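Local coordinates for large adhesion protein (Lap) involved in biofilm formation (Marinobacter hydrocarbonoclasticus, PDB 6XI3) that probably forms part of the calcium-stiffened extender region of a bacterial RTX adhesin, a row of tandem Ig-like beta-sandwich domains that carries the adhesive end toward its target, at residues 28-33 / 48-53; 54-59 / 74-79. All coordinates share one frame; numbering follows the deposited sequence.

Contact 1 of 2, residues 28-33 / 48-53; sequences GALTVS and GTTTDV. With EDO (1,2-ethanediol), chain K.
The open ends of the beta hairpin formed by strands 29-38 and 43-51 meet here, at the N-terminal end of the first Ig-like beta-sandwich domain, with Ala29 facing Thr51 and Leu30 facing Thr50. The two short strands run antiparallel, their axes 4.7 Å apart. Ala29 and Thr51 make a hydrogen-bonded pair: Ala29 N reaches Thr51 O at 3.1 Å, and Thr51 N returns to Ala29 O. A further bond runs from Thr31 N to Thr49 O, 2.9 Å and nearly straight at 170°; the return bond, Thr49 N to Thr31 O, is weak.

On the face carrying Ala29, Thr31, Thr49 and Thr51, the hydroxyls of Thr31 and Thr49 meet across the strands, OG1 to OG1 at 2.7 Å, and either could donate. Both threonines place OG1 between backbone N and carbonyl carbon (chi1 69° for Thr31, 65° for Thr49), which swings the two oxygens toward each other while the CG2 methyls stay beside their own backbone nitrogens.

The other face turns into the sandwich. Leu30 lays CD1 against Thr50 CG2 at 3.7 Å and also packs on Leu112 and Ala102 of the opposite sheet. Thr50 OG1 hydrogen-bonds to Gly81 O, while its CG2 is the atom that meets Leu30. Beyond the paired strands, Asp52 OD2 accepts a hydrogen bond from Ala27 N.

The chemistry thus divides by face: the Leu30 side is mainly apolar, with the Thr50 hydroxyl satisfied by Gly81 O, whereas on the exposed side the Thr31/Thr49 pairing, whose return bond is weak, gains a hydroxyl-hydroxyl hydrogen bond. Main-chain bonds at Ala29 and Thr51 hold the strand ends together.

Contact 2 of 2, residues 54-59 / 74-79; sequences APNEQV and IATVGA
Main-chain hydrogen bonds between Val59 and Ala75 close the base of the hairpin made by strands 58-64 and 70-76. Val59 N gives to Ala75 O at 2.8 Å and Ala75 N gives back to Val59 O. Where the strand pairing ends, a type II turn from Ala54 to Glu57 carries the contact on: Val77 N donates a hydrogen bond to Glu57 O at 3.0 Å, and Asn56 N donates one to Val77 O at 2.9 Å. A water also donates to that same Val77 O. Beside the turn, Pro55 CB rests 3.5 Å from Gly78 O in van der Waals packing.

Among the polar side chains, Gln58 folds back at chi2 (69°), bringing NE2 within 3.1 Å of Thr76 OG1, which lies in the plane of the amide. NE2 also donates to Asn56 O, 2.8 Å away, but from above that carbonyl's plane and along a bent path (133°).

The apolar contacts come in two places. The Ile74 side chain crosses the aliphatic part of Gln58 at a slant, CG1 3.7 Å from Gln58 CB. On the buried side Val59 CG2 meets Val77 CG2 at 3.8 Å, the two side chains roughly perpendicular, with Tyr83 also against Val59.

Two acceptors share one NE2, which probably limits rotation of the Gln58 amide, the in-plane bond to Thr76 OG1 being the straighter of the two, while Val59 and Val77 pack together on the buried side.

How the contacts relate
From the N terminus, the chain runs out along strand 29-38 and returns on strand 43-51, so contact 1 closes the first hairpin. Residue 53 leads directly into 54, and the chain passes to the other sheet of the sandwich, where contact 2 closes the hairpin of strands 58-64 and 70-76. The two closures follow in series, neither nested nor crossed. Their centres lie about 10 Å apart at the N-terminal end of the first domain. Between them the loop residue Val77 packs on Thr50 and Val53, and Leu30 approaches Val59 across the sandwich, joining the two hairpins through the domain interior.

Contact 1 of 2, residues 28-33 / 48-53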
# COMPACT_ATOMS: atom_id res chain seq x y z
N GLY A 28 -23.79 64.68 35.40
CA GLY A 28 -23.30 63.43 36.02
C GLY A 28 -22.43 62.65 35.05
O GLY A 28 -22.80 62.57 33.88
N ALA A 29 -21.31 62.07 35.50
CA ALA A 29 -20.45 61.25 34.60
C ALA A 29 -19.86 60.08 35.38
O ALA A 29 -19.68 60.18 36.61
CB ALA A 29 -19.38 62.11 33.95
N LEU A 30 -19.65 58.96 34.71
CA LEU A 30 -18.99 57.77 35.29
C LEU A 30 -17.99 57.25 34.27
O LEU A 30 -18.36 57.16 33.08
CB LEU A 30 -20.06 56.73 35.66
CG LEU A 30 -19.59 55.33 36.03
CD1 LEU A 30 -18.80 55.35 37.31
CD2 LEU A 30 -20.80 54.43 36.18
N THR A 31 -16.79 56.88 34.72
CA THR A 31 -15.82 56.10 33.91
C THR A 31 -15.47 54.82 34.66
O THR A 31 -15.44 54.84 35.93
CB THR A 31 -14.52 56.86 33.60
OG1 THR A 31 -13.81 57.00 34.83
CG2 THR A 31 -14.74 58.22 32.96
N VAL A 32 -15.08 53.80 33.91
CA VAL A 32 -14.49 52.58 34.49
C VAL A 32 -13.30 52.19 33.61
O VAL A 32 -13.38 52.39 32.41
CB VAL A 32 -15.55 51.48 34.62
CG1 VAL A 32 -15.99 50.96 33.25
CG2 VAL A 32 -15.09 50.36 35.52
N SER A 33 -12.21 51.68 34.20
CA SER A 33 -11.08 51.11 33.44
C SER A 33 -10.78 49.76 34.03
O SER A 33 -10.93 49.62 35.24
CB SER A 33 -9.84 52.00 33.41
OG SER A 33 -9.44 52.30 34.72
N GLY A 48 -12.23 53.74 38.63
CA GLY A 48 -12.88 54.77 37.82
C GLY A 48 -13.02 56.08 38.56
O GLY A 48 -12.42 56.25 39.68
N THR A 49 -13.78 56.96 37.94
CA THR A 49 -14.05 58.34 38.39
C THR A 49 -15.53 58.59 38.24
O THR A 49 -16.18 57.95 37.39
CB THR A 49 -13.23 59.36 37.58
OG1 THR A 49 -13.72 59.30 36.24
CG2 THR A 49 -11.75 59.09 37.64
N THR A 50 -16.03 59.58 38.98
CA THR A 50 -17.42 60.05 38.90
C THR A 50 -17.42 61.55 39.01
O THR A 50 -16.49 62.06 39.62
CB THR A 50 -18.32 59.46 39.99
OG1 THR A 50 -17.80 59.87 41.27
CG2 THR A 50 -18.44 57.96 39.89
N THR A 51 -18.44 62.17 38.45
CA THR A 51 -18.77 63.61 38.60
C THR A 51 -20.21 63.64 39.08
O THR A 51 -21.03 62.91 38.47
CB THR A 51 -18.59 64.38 37.28
OG1 THR A 51 -17.27 64.14 36.79
CG2 THR A 51 -18.75 65.87 37.44
N ASP A 52 -20.49 64.42 40.13
CA ASP A 52 -21.86 64.68 40.60
C ASP A 52 -22.48 63.39 41.10
O ASP A 52 -23.71 63.31 41.08
CB ASP A 52 -22.78 65.19 39.49
CG ASP A 52 -22.46 66.61 39.07
OD1 ASP A 52 -21.68 67.27 39.79
OD2 ASP A 52 -22.99 67.04 38.02
N VAL A 53 -21.66 62.43 41.53
CA VAL A 53 -22.13 61.27 42.35
C VAL A 53 -21.69 61.54 43.79
O VAL A 53 -20.51 61.92 44.00
CB VAL A 53 -21.57 59.93 41.82
CG1 VAL A 53 -22.01 58.77 42.70
CG2 VAL A 53 -21.95 59.69 40.36
C1 EDO K . -13.04 52.38 28.98
O1 EDO K . -11.74 52.05 29.48
C2 EDO K . -13.98 52.94 30.03
O2 EDO K . -13.77 54.32 30.37

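Contact 2 of 2, residues 54-59 / 74-79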
# COMPACT_ATOMS: atom_id res chain seq x y z
N ALA A 54 -22.59 61.37 44.75
CA ALA A 54 -22.31 61.62 46.18
C ALA A 54 -21.29 60.61 46.67
O ALA A 54 -21.42 59.40 46.42
CB ALA A 54 -23.55 61.55 47.04
N PRO A 55 -20.26 61.07 47.42
CA PRO A 55 -19.38 60.14 48.13
C PRO A 55 -20.25 59.23 49.01
O PRO A 55 -21.25 59.69 49.54
CB PRO A 55 -18.45 61.06 48.92
CG PRO A 55 -18.51 62.40 48.22
CD PRO A 55 -19.91 62.49 47.66
N ASN A 56 -19.90 57.94 49.07
CA ASN A 56 -20.55 56.87 49.86
C ASN A 56 -21.69 56.22 49.07
O ASN A 56 -22.29 55.24 49.59
CB ASN A 56 -20.90 57.38 51.27
CG ASN A 56 -19.65 57.81 52.02
OD1 ASN A 56 -18.63 57.12 51.94
ND2 ASN A 56 -19.71 58.91 52.76
N GLU A 57 -21.94 56.66 47.84
CA GLU A 57 -22.82 55.92 46.91
C GLU A 57 -21.98 54.79 46.31
O GLU A 57 -20.75 54.80 46.49
CB GLU A 57 -23.40 56.84 45.85
CG GLU A 57 -24.37 57.85 46.46
CD GLU A 57 -25.56 57.23 47.17
OE1 GLU A 57 -26.18 56.35 46.58
OE2 GLU A 57 -25.81 57.58 48.34
N GLN A 58 -22.64 53.83 45.68
CA GLN A 58 -22.01 52.61 45.14
C GLN A 58 -22.00 52.66 43.61
O GLN A 58 -22.93 53.26 43.00
CB GLN A 58 -22.74 51.37 45.67
CG GLN A 58 -22.27 50.98 47.07
CD GLN A 58 -22.70 51.98 48.12
OE1 GLN A 58 -23.90 52.17 48.28
NE2 GLN A 58 -21.75 52.58 48.84
N VAL A 59 -20.94 52.07 43.04
CA VAL A 59 -20.83 51.73 41.61
C VAL A 59 -21.03 50.22 41.49
O VAL A 59 -20.28 49.49 42.11
CB VAL A 59 -19.48 52.13 41.02
CG1 VAL A 59 -19.43 51.79 39.54
CG2 VAL A 59 -19.16 53.59 41.25
N ILE A 74 -19.20 45.43 43.51
CA ILE A 74 -19.69 46.75 43.97
C ILE A 74 -18.51 47.47 44.61
O ILE A 74 -17.70 46.83 45.35
CB ILE A 74 -20.90 46.59 44.91
CG1 ILE A 74 -21.66 47.89 45.14
CG2 ILE A 74 -20.48 45.96 46.22
CD1 ILE A 74 -23.07 47.66 45.66
N ALA A 75 -18.44 48.77 44.37
CA ALA A 75 -17.39 49.63 44.95
C ALA A 75 -18.02 50.88 45.55
O ALA A 75 -19.09 51.27 45.05
CB ALA A 75 -16.41 50.03 43.89
N THR A 76 -17.33 51.53 46.49
CA THR A 76 -17.82 52.81 47.07
C THR A 76 -17.06 54.01 46.46
O THR A 76 -15.82 54.01 46.37
CB THR A 76 -17.82 52.77 48.59
OG1 THR A 76 -18.79 51.83 49.06
CG2 THR A 76 -18.11 54.14 49.17
N VAL A 77 -17.81 55.03 46.08
CA VAL A 77 -17.28 56.34 45.61
C VAL A 77 -16.63 57.07 46.79
O VAL A 77 -17.31 57.32 47.84
CB VAL A 77 -18.40 57.16 44.95
CG1 VAL A 77 -17.91 58.53 44.54
CG2 VAL A 77 -19.00 56.44 43.75
N GLY A 78 -15.37 57.47 46.61
CA GLY A 78 -14.60 58.18 47.64
C GLY A 78 -14.98 59.65 47.71
O GLY A 78 -15.80 60.13 46.85
N ALA A 79 -14.43 60.36 48.69
CA ALA A 79 -14.51 61.83 48.83
C ALA A 79 -14.22 62.50 47.48
O ALA A 79 -14.93 63.41 47.16
CB ALA A 79 -13.58 62.34 49.92
O HOH W 1 -16.78 57.99 50.48